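Local coordinates for encapsidation protein (Bacillus phage phi29, PDB 5HD9) that probably hydrolyses ATP through its ASCE-type P-loop domain to drive packaging of the phage genome into the prohead, at residues Val33-Arg38 against Glu44-Val49; Lys78-Tyr83 against Ala92-Val97. All coordinates share one frame; numbering follows the deposited sequence.

Contact 1. Residues Val33-Arg38 against Glu44-Val49; sequences VYPINR and EQFIYV
P35, on helix 26-42, sets its CB against the root of the F46 side chain at the start of strand 45-50, with P35 CB 3.6 Å from F46 CG. F46 places its ring against the proline by turning CG between its own backbone N and carbonyl carbon (chi1 68°); P35 CG then lies over the rim of one ring face. The carbonyl of P35 faces that of E44, and a water donates to both, 2.7 Å from P35 O and 2.8 Å from E44 O. One turn on, R38 bends at chi2 and chi3, its CG lying over the rim of one face of the Y34 ring, and runs alongside E44, whose chain is extended. Its grip on the carboxylate is side-on: R38 NE reaches E44 OE1 at 3.1 Å, and R38 NH2 reaches E44 OE2 at 2.9 Å. Both oxygens lie near the guanidinium plane, yet each is approached from above the carboxylate plane, the two groups being turned 53° apart. A weak backbone bond from E44 N to R38 O (3.4 Å) lies beside the salt bridge, and S110 OG gives E44 OE1 a second partner. With a bond to each oxygen, the arginine restricts rotation of the carboxylate and probably favours its ionised form, while the water, donating to both, bridges two carbonyl oxygens that point toward each other.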
ATOM      1  N   VAL A  33      -8.904  -3.339   4.418  1.00 12.47           N
ATOM      2  CA  VAL A  33     -10.283  -3.641   4.033  1.00 12.37           C
ATOM      3  C   VAL A  33     -10.488  -3.654   2.519  1.00 13.53           C
ATOM      4  O   VAL A  33     -11.178  -4.527   1.992  1.00 14.40           O
ATOM      5  CB  VAL A  33     -11.279  -2.618   4.649  1.00 14.97           C
ATOM      6  CG1 VAL A  33     -12.695  -2.807   4.085  1.00 15.56           C
ATOM      7  CG2 VAL A  33     -11.297  -2.742   6.154  1.00 18.71           C
ATOM      8  N   TYR A  34      -9.903  -2.684   1.822  1.00 13.85           N
ATOM      9  CA  TYR A  34     -10.146  -2.542   0.389  1.00 14.62           C
ATOM     10  C   TYR A  34      -9.676  -3.770  -0.402  1.00 12.47           C
ATOM     11  O   TYR A  34     -10.472  -4.374  -1.114  1.00 11.99           O
ATOM     12  CB  TYR A  34      -9.480  -1.270  -0.148  1.00 17.89           C
ATOM     13  CG  TYR A  34      -9.519  -1.163  -1.657  1.00 19.93           C
ATOM     14  CD1 TYR A  34     -10.686  -0.800  -2.311  1.00 19.79           C
ATOM     15  CD2 TYR A  34      -8.392  -1.428  -2.426  1.00 22.92           C
ATOM     16  CE1 TYR A  34     -10.734  -0.706  -3.689  1.00 21.91           C
ATOM     17  CE2 TYR A  34      -8.429  -1.336  -3.803  1.00 21.94           C
ATOM     18  CZ  TYR A  34      -9.602  -0.976  -4.430  1.00 21.18           C
ATOM     19  OH  TYR A  34      -9.636  -0.881  -5.803  1.00 22.43           O
ATOM     20  N   PRO A  35      -8.393  -4.154  -0.278  1.00 11.92           N
ATOM     21  CA  PRO A  35      -7.949  -5.327  -1.048  1.00 11.75           C
ATOM     22  C   PRO A  35      -8.640  -6.632  -0.643  1.00 10.75           C
ATOM     23  O   PRO A  35      -8.835  -7.498  -1.491  1.00 10.39           O
ATOM     24  CB  PRO A  35      -6.443  -5.395  -0.759  1.00 13.25           C
ATOM     25  CG  PRO A  35      -6.231  -4.560   0.462  1.00 15.34           C
ATOM     26  CD  PRO A  35      -7.277  -3.504   0.430  1.00 12.16           C
ATOM     27  N   ILE A  36      -9.002  -6.772   0.629  1.00 11.31           N
ATOM     28  CA  ILE A  36      -9.727  -7.956   1.078  1.00 12.79           C
ATOM     29  C   ILE A  36     -11.080  -8.028   0.373  1.00 13.14           C
ATOM     30  O   ILE A  36     -11.514  -9.102  -0.039  1.00 13.01           O
ATOM     31  CB  ILE A  36      -9.924  -7.962   2.611  1.00 12.93           C
ATOM     32  CG1 ILE A  36      -8.585  -8.214   3.301  1.00 13.19           C
ATOM     33  CG2 ILE A  36     -10.922  -9.040   3.032  1.00 14.91           C
ATOM     34  CD1 ILE A  36      -8.597  -7.972   4.789  1.00 14.20           C
ATOM     35  N   ASN A  37     -11.738  -6.881   0.228  1.00 12.35           N
ATOM     36  CA  ASN A  37     -13.016  -6.828  -0.472  1.00 12.98           C
ATOM     37  C   ASN A  37     -12.858  -7.129  -1.957  1.00 12.35           C
ATOM     38  O   ASN A  37     -13.726  -7.766  -2.556  1.00 13.02           O
ATOM     39  CB  ASN A  37     -13.678  -5.459  -0.293  1.00 17.09           C
ATOM     40  CG  ASN A  37     -14.608  -5.411   0.904  1.00 23.21           C
ATOM     41  OD1 ASN A  37     -15.613  -6.123   0.952  1.00 27.98           O
ATOM     42  ND2 ASN A  37     -14.290  -4.556   1.866  1.00 25.46           N
ATOM     43  N   ARG A  38     -11.756  -6.671  -2.551  1.00 11.15           N
ATOM     44  CA  ARG A  38     -11.515  -6.907  -3.970  1.00 13.07           C
ATOM     45  C   ARG A  38     -11.308  -8.399  -4.223  1.00 13.84           C
ATOM     46  O   ARG A  38     -11.735  -8.920  -5.254  1.00 13.67           O
ATOM     47  CB  ARG A  38     -10.304  -6.115  -4.480  1.00 16.07           C
ATOM     48  CG  ARG A  38     -10.440  -4.593  -4.426  1.00 19.41           C
ATOM     49  CD  ARG A  38     -11.645  -4.050  -5.195  1.00 18.76           C
ATOM     50  NE  ARG A  38     -11.562  -4.300  -6.632  1.00 17.02           N
ATOM     51  CZ  ARG A  38     -12.425  -3.825  -7.526  1.00 17.28           C
ATOM     52  NH1 ARG A  38     -13.446  -3.069  -7.140  1.00 18.15           N
ATOM     53  NH2 ARG A  38     -12.271  -4.105  -8.811  1.00 17.62           N
ATOM     54  N   GLU A  44      -9.318 -10.600  -7.004  1.00 12.13           N
ATOM     55  CA  GLU A  44      -8.120  -9.785  -7.156  1.00 11.76           C
ATOM     56  C   GLU A  44      -7.215  -9.970  -5.946  1.00 12.91           C
ATOM     57  O   GLU A  44      -7.664  -9.872  -4.803  1.00 11.76           O
ATOM     58  CB  GLU A  44      -8.478  -8.304  -7.317  1.00 13.17           C
ATOM     59  CG  GLU A  44      -9.314  -7.995  -8.543  1.00 15.77           C
ATOM     60  CD  GLU A  44      -9.643  -6.514  -8.672  1.00 15.67           C
ATOM     61  OE1 GLU A  44      -9.123  -5.707  -7.872  1.00 13.69           O
ATOM     62  OE2 GLU A  44     -10.429  -6.156  -9.574  1.00 15.89           O
ATOM     63  N   GLN A  45      -5.940 -10.236  -6.202  1.00 10.38           N
ATOM     64  CA  GLN A  45      -4.981 -10.455  -5.128  1.00  9.73           C
ATOM     65  C   GLN A  45      -4.242  -9.164  -4.801  1.00 10.23           C
ATOM     66  O   GLN A  45      -4.348  -8.175  -5.531  1.00 11.62           O
ATOM     67  CB  GLN A  45      -4.005 -11.562  -5.516  1.00 11.12           C
ATOM     68  CG  GLN A  45      -4.677 -12.920  -5.645  1.00 13.25           C
ATOM     69  CD  GLN A  45      -3.802 -13.947  -6.325  1.00 13.91           C
ATOM     70  OE1 GLN A  45      -3.233 -13.694  -7.388  1.00 15.00           O
ATOM     71  NE2 GLN A  45      -3.689 -15.121  -5.715  1.00 13.34           N
ATOM     72  N   PHE A  46      -3.505  -9.167  -3.696  1.00 10.01           N
ATOM     73  CA  PHE A  46      -2.837  -7.954  -3.247  1.00  8.98           C
ATOM     74  C   PHE A  46      -1.483  -8.247  -2.622  1.00 10.98           C
ATOM     75  O   PHE A  46      -1.232  -9.355  -2.146  1.00  9.72           O
ATOM     76  CB  PHE A  46      -3.719  -7.204  -2.247  1.00  9.11           C
ATOM     77  CG  PHE A  46      -3.898  -7.920  -0.933  1.00 12.26           C
ATOM     78  CD1 PHE A  46      -4.884  -8.878  -0.779  1.00 12.99           C
ATOM     79  CD2 PHE A  46      -3.086  -7.624   0.150  1.00 14.87           C
ATOM     80  CE1 PHE A  46      -5.051  -9.538   0.429  1.00 14.32           C
ATOM     81  CE2 PHE A  46      -3.247  -8.279   1.360  1.00 14.52           C
ATOM     82  CZ  PHE A  46      -4.231  -9.234   1.499  1.00 14.94           C
ATOM     83  N   ILE A  47      -0.615  -7.239  -2.640  1.00 11.98           N
ATOM     84  CA  ILE A  47       0.694  -7.338  -2.016  1.00 12.41           C
ATOM     85  C   ILE A  47       0.866  -6.231  -0.985  1.00 10.51           C
ATOM     86  O   ILE A  47       0.648  -5.055  -1.272  1.00 11.93           O
ATOM     87  CB  ILE A  47       1.835  -7.265  -3.055  1.00 12.27           C
ATOM     88  CG1 ILE A  47       1.701  -8.422  -4.049  1.00 11.93           C
ATOM     89  CG2 ILE A  47       3.196  -7.310  -2.354  1.00 12.51           C
ATOM     90  CD1 ILE A  47       2.775  -8.475  -5.103  1.00 12.21           C
ATOM     91  N   TYR A  48       1.247  -6.637   0.220  1.00 10.43           N
ATOM     92  CA  TYR A  48       1.562  -5.719   1.303  1.00 10.02           C
ATOM     93  C   TYR A  48       3.079  -5.585   1.377  1.00 11.59           C
ATOM     94  O   TYR A  48       3.785  -6.554   1.664  1.00 10.47           O
ATOM     95  CB  TYR A  48       0.974  -6.230   2.621  1.00 10.13           C
ATOM     96  CG  TYR A  48       1.205  -5.345   3.827  1.00 12.23           C
ATOM     97  CD1 TYR A  48       0.668  -4.068   3.891  1.00 12.32           C
ATOM     98  CD2 TYR A  48       1.934  -5.804   4.917  1.00 15.17           C
ATOM     99  CE1 TYR A  48       0.870  -3.264   5.000  1.00 13.54           C
ATOM    100  CE2 TYR A  48       2.139  -5.011   6.026  1.00 16.43           C
ATOM    101  CZ  TYR A  48       1.604  -3.744   6.065  1.00 15.92           C
ATOM    102  OH  TYR A  48       1.810  -2.955   7.173  1.00 17.74           O
ATOM    103  N   VAL A  49       3.574  -4.389   1.089  1.00 10.96           N
ATOM    104  CA  VAL A  49       5.008  -4.140   1.052  1.00 11.43           C
ATOM    105  C   VAL A  49       5.443  -3.315   2.254  1.00 12.13           C
ATOM    106  O   VAL A  49       4.800  -2.330   2.621  1.00 14.41           O
ATOM    107  CB  VAL A  49       5.420  -3.408  -0.243  1.00 12.76           C
ATOM    108  CG1 VAL A  49       6.925  -3.149  -0.273  1.00 12.99           C
ATOM    109  CG2 VAL A  49       4.997  -4.214  -1.462  1.00 14.96           C
TER
HETATM  110  O   HOH W   1      -6.949  -7.524  -3.448  1.00 15.09           O

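Contact 2. Residues Lys78-Tyr83 against Ala92-Val97; sequences KGRRFY and AIPLSV
A92 N donates a nearly straight hydrogen bond (173°) to R80 O, with A92 N and R80 O 2.7 Å apart, and the neighbouring carbonyl of A92 takes a second bond from the same arginine. R80 NH1 lies 2.7 Å from A92 O, in the plane of that carbonyl, and the oxygen lies almost exactly in the guanidinium plane. R80 thus meets one alanine with its backbone acceptor and its side-chain donor together. The bend at chi3 (-72°) carries NH1 to the A92 carbonyl and sets one guanidinium face against P94 CD, 3.7 Å from R80 NH1, the two side chains crossing at about a right angle. Beside the backbone bond, the far end of the F82 ring closes on the alanine methyl, with F82 CZ 3.8 Å from A92 CB. F82 CE2 also approaches A92 N, obliquely to the ring.

In the next shell, E101 forms a salt bridge with R80 NH2, so the guanidinium is held between a carbonyl and a carboxylate. The F82 ring is stacked on Y62 and met by F63 at a steep angle, while V59 touches both F82 and A92. On the backbone, a type II' turn from K78 to R81, with G79 at positive phi, sets R80 immediately before the first residue of strand 81-84. The arrangement is that of an antiparallel beta hairpin, strands 81-84 and 87-94, whose open end is tied by an arginine. A second, tight hairpin turn joins strand 81-84 to the outermost strand 75-78, on one flank of the mixed sheet of this ASCE fold.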
ATOM      1  N   LYS A  78       0.032 -17.411   6.854  1.00 17.22           N
ATOM      2  CA  LYS A  78       1.039 -18.456   7.005  1.00 20.64           C
ATOM      3  C   LYS A  78       2.351 -17.924   6.453  1.00 19.03           C
ATOM      4  O   LYS A  78       2.463 -17.670   5.255  1.00 15.58           O
ATOM      5  CB  LYS A  78       0.652 -19.740   6.269  1.00 23.82           C
ATOM      6  CG  LYS A  78      -0.761 -20.241   6.498  1.00 26.44           C
ATOM      7  CD  LYS A  78      -0.931 -21.574   5.789  1.00 28.45           C
ATOM      8  CE  LYS A  78      -2.382 -21.951   5.590  1.00 26.68           C
ATOM      9  NZ  LYS A  78      -2.503 -23.115   4.667  1.00 24.87           N
ATOM     10  N   GLY A  79       3.341 -17.759   7.321  1.00 20.17           N
ATOM     11  CA  GLY A  79       4.572 -17.105   6.927  1.00 21.15           C
ATOM     12  C   GLY A  79       4.260 -15.689   6.484  1.00 20.20           C
ATOM     13  O   GLY A  79       3.653 -14.923   7.230  1.00 21.95           O
ATOM     14  N   ARG A  80       4.660 -15.353   5.259  1.00 19.59           N
ATOM     15  CA  ARG A  80       4.413 -14.030   4.694  1.00 16.75           C
ATOM     16  C   ARG A  80       3.350 -14.072   3.591  1.00 16.76           C
ATOM     17  O   ARG A  80       3.381 -13.268   2.663  1.00 17.29           O
ATOM     18  CB  ARG A  80       5.719 -13.437   4.148  1.00 18.46           C
ATOM     19  CG  ARG A  80       6.660 -12.914   5.225  1.00 23.37           C
ATOM     20  CD  ARG A  80       7.797 -12.086   4.638  1.00 30.20           C
ATOM     21  NE  ARG A  80       8.783 -12.904   3.933  1.00 36.94           N
ATOM     22  CZ  ARG A  80       8.809 -13.112   2.617  1.00 38.75           C
ATOM     23  NH1 ARG A  80       7.902 -12.563   1.815  1.00 30.64           N
ATOM     24  NH2 ARG A  80       9.761 -13.876   2.098  1.00 42.37           N
ATOM     25  N   ARG A  81       2.410 -15.008   3.701  1.00 15.13           N
ATOM     26  CA  ARG A  81       1.343 -15.143   2.714  1.00 14.47           C
ATOM     27  C   ARG A  81      -0.034 -15.074   3.358  1.00 16.24           C
ATOM     28  O   ARG A  81      -0.239 -15.548   4.477  1.00 14.85           O
ATOM     29  CB  ARG A  81       1.491 -16.452   1.943  1.00 15.57           C
ATOM     30  CG  ARG A  81       2.784 -16.539   1.156  1.00 14.94           C
ATOM     31  CD  ARG A  81       2.758 -17.679   0.152  1.00 16.23           C
ATOM     32  NE  ARG A  81       4.030 -17.805  -0.555  1.00 18.11           N
ATOM     33  CZ  ARG A  81       5.077 -18.498  -0.115  1.00 18.33           C
ATOM     34  NH1 ARG A  81       5.022 -19.145   1.044  1.00 21.65           N
ATOM     35  NH2 ARG A  81       6.187 -18.547  -0.839  1.00 18.25           N
ATOM     36  N   PHE A  82      -0.974 -14.484   2.625  1.00 14.12           N
ATOM     37  CA  PHE A  82      -2.320 -14.235   3.117  1.00 14.34           C
ATOM     38  C   PHE A  82      -3.320 -15.153   2.429  1.00 14.86           C
ATOM     39  O   PHE A  82      -3.304 -15.287   1.204  1.00 13.57           O
ATOM     40  CB  PHE A  82      -2.705 -12.774   2.884  1.00 13.99           C
ATOM     41  CG  PHE A  82      -1.785 -11.787   3.552  1.00 15.80           C
ATOM     42  CD1 PHE A  82      -1.532 -11.861   4.913  1.00 19.45           C
ATOM     43  CD2 PHE A  82      -1.163 -10.791   2.815  1.00 15.88           C
ATOM     44  CE1 PHE A  82      -0.685 -10.954   5.526  1.00 18.85           C
ATOM     45  CE2 PHE A  82      -0.317  -9.885   3.423  1.00 15.55           C
ATOM     46  CZ  PHE A  82      -0.076  -9.966   4.779  1.00 17.84           C
ATOM     47  N   TYR A  83      -4.189 -15.772   3.223  1.00 13.89           N
ATOM     48  CA  TYR A  83      -5.207 -16.677   2.702  1.00 14.39           C
ATOM     49  C   TYR A  83      -6.599 -16.235   3.130  1.00 16.26           C
ATOM     50  O   TYR A  83      -6.810 -15.835   4.276  1.00 16.42           O
ATOM     51  CB  TYR A  83      -4.945 -18.109   3.174  1.00 15.79           C
ATOM     52  CG  TYR A  83      -3.573 -18.606   2.806  1.00 17.47           C
ATOM     53  CD1 TYR A  83      -2.458 -18.217   3.533  1.00 19.30           C
ATOM     54  CD2 TYR A  83      -3.388 -19.454   1.722  1.00 16.64           C
ATOM     55  CE1 TYR A  83      -1.197 -18.660   3.196  1.00 20.57           C
ATOM     56  CE2 TYR A  83      -2.130 -19.905   1.377  1.00 15.35           C
ATOM     57  CZ  TYR A  83      -1.037 -19.504   2.116  1.00 18.86           C
ATOM     58  OH  TYR A  83       0.219 -19.949   1.776  1.00 21.88           O
ATOM     59  N   ALA A  92       2.954 -10.754   1.752  1.00 13.10           N
ATOM     60  CA  ALA A  92       3.721  -9.715   2.429  1.00 13.72           C
ATOM     61  C   ALA A  92       5.160  -9.789   1.930  1.00 15.23           C
ATOM     62  O   ALA A  92       5.793 -10.839   2.024  1.00 15.04           O
ATOM     63  CB  ALA A  92       3.661  -9.887   3.938  1.00 15.84           C
ATOM     64  N   ILE A  93       5.667  -8.683   1.392  1.00 15.50           N
ATOM     65  CA  ILE A  93       6.994  -8.668   0.779  1.00 15.61           C
ATOM     66  C   ILE A  93       7.882  -7.582   1.377  1.00 16.53           C
ATOM     67  O   ILE A  93       7.514  -6.409   1.368  1.00 14.85           O
ATOM     68  CB  ILE A  93       6.890  -8.461  -0.751  1.00 15.71           C
ATOM     69  CG1 ILE A  93       6.255  -9.702  -1.384  1.00 20.84           C
ATOM     70  CG2 ILE A  93       8.269  -8.178  -1.359  1.00 14.98           C
ATOM     71  CD1 ILE A  93       6.161  -9.676  -2.893  1.00 24.46           C
ATOM     72  N   PRO A  94       9.065  -7.969   1.893  1.00 17.32           N
ATOM     73  CA  PRO A  94      10.039  -6.938   2.247  1.00 18.26           C
ATOM     74  C   PRO A  94      10.726  -6.442   0.984  1.00 19.01           C
ATOM     75  O   PRO A  94      11.319  -7.252   0.273  1.00 18.12           O
ATOM     76  CB  PRO A  94      11.024  -7.666   3.174  1.00 21.32           C
ATOM     77  CG  PRO A  94      10.489  -9.084   3.331  1.00 21.34           C
ATOM     78  CD  PRO A  94       9.592  -9.317   2.166  1.00 18.31           C
ATOM     79  N   LEU A  95      10.636  -5.147   0.697  1.00 18.86           N
ATOM     80  CA  LEU A  95      11.192  -4.607  -0.539  1.00 19.72           C
ATOM     81  C   LEU A  95      12.693  -4.874  -0.633  1.00 19.48           C
ATOM     82  O   LEU A  95      13.246  -4.980  -1.726  1.00 19.41           O
ATOM     83  CB  LEU A  95      10.910  -3.104  -0.635  1.00 19.29           C
ATOM     84  CG  LEU A  95      11.202  -2.418  -1.975  1.00 21.63           C
ATOM     85  CD1 LEU A  95      10.487  -3.099  -3.133  1.00 19.02           C
ATOM     86  CD2 LEU A  95      10.799  -0.955  -1.898  1.00 23.40           C
ATOM     87  N   SER A  96      13.343  -5.005   0.520  1.00 20.99           N
ATOM     88  CA  SER A  96      14.780  -5.259   0.572  1.00 24.08           C
ATOM     89  C   SER A  96      15.180  -6.581  -0.091  1.00 24.07           C
ATOM     90  O   SER A  96      16.307  -6.719  -0.566  1.00 25.46           O
ATOM     91  CB  SER A  96      15.263  -5.252   2.026  1.00 27.16           C
ATOM     92  OG  SER A  96      14.604  -6.248   2.792  1.00 25.33           O
ATOM     93  N   VAL A  97      14.263  -7.548  -0.116  1.00 23.93           N
ATOM     94  CA  VAL A  97      14.553  -8.868  -0.685  1.00 27.55           C
ATOM     95  C   VAL A  97      13.614  -9.227  -1.834  1.00 26.24           C
ATOM     96  O   VAL A  97      13.324 -10.403  -2.061  1.00 23.91           O
ATOM     97  CB  VAL A  97      14.463  -9.977   0.388  1.00 25.86           C
ATOM     98  CG1 VAL A  97      15.516  -9.756   1.470  1.00 26.87           C
ATOM     99  CG2 VAL A  97      13.044 -10.052   0.972  1.00 24.61           C
TER

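How the contacts relate
Contact 1 comes first in the chain and is complete before the segments of contact 2 begin, and the two centres lie 13 Å apart. The sheet joins them: strands 45-50 and 87-94 are parallel neighbours, and Y48 O lies 2.9 Å from I93 N, a probable hydrogen bond. Aromatic packing makes a second junction, where F46 CE2 comes within 3.6 Å of F82 CD2, with the ring planes nearly parallel. Helix 26-42, which follows the probable Walker A loop, is thus linked through contact 1 to strand 45-50, and the hairpin of contact 2 extends the sheet from there. Together they connect the likely nucleotide-binding element to an outer edge of the ATPase domain.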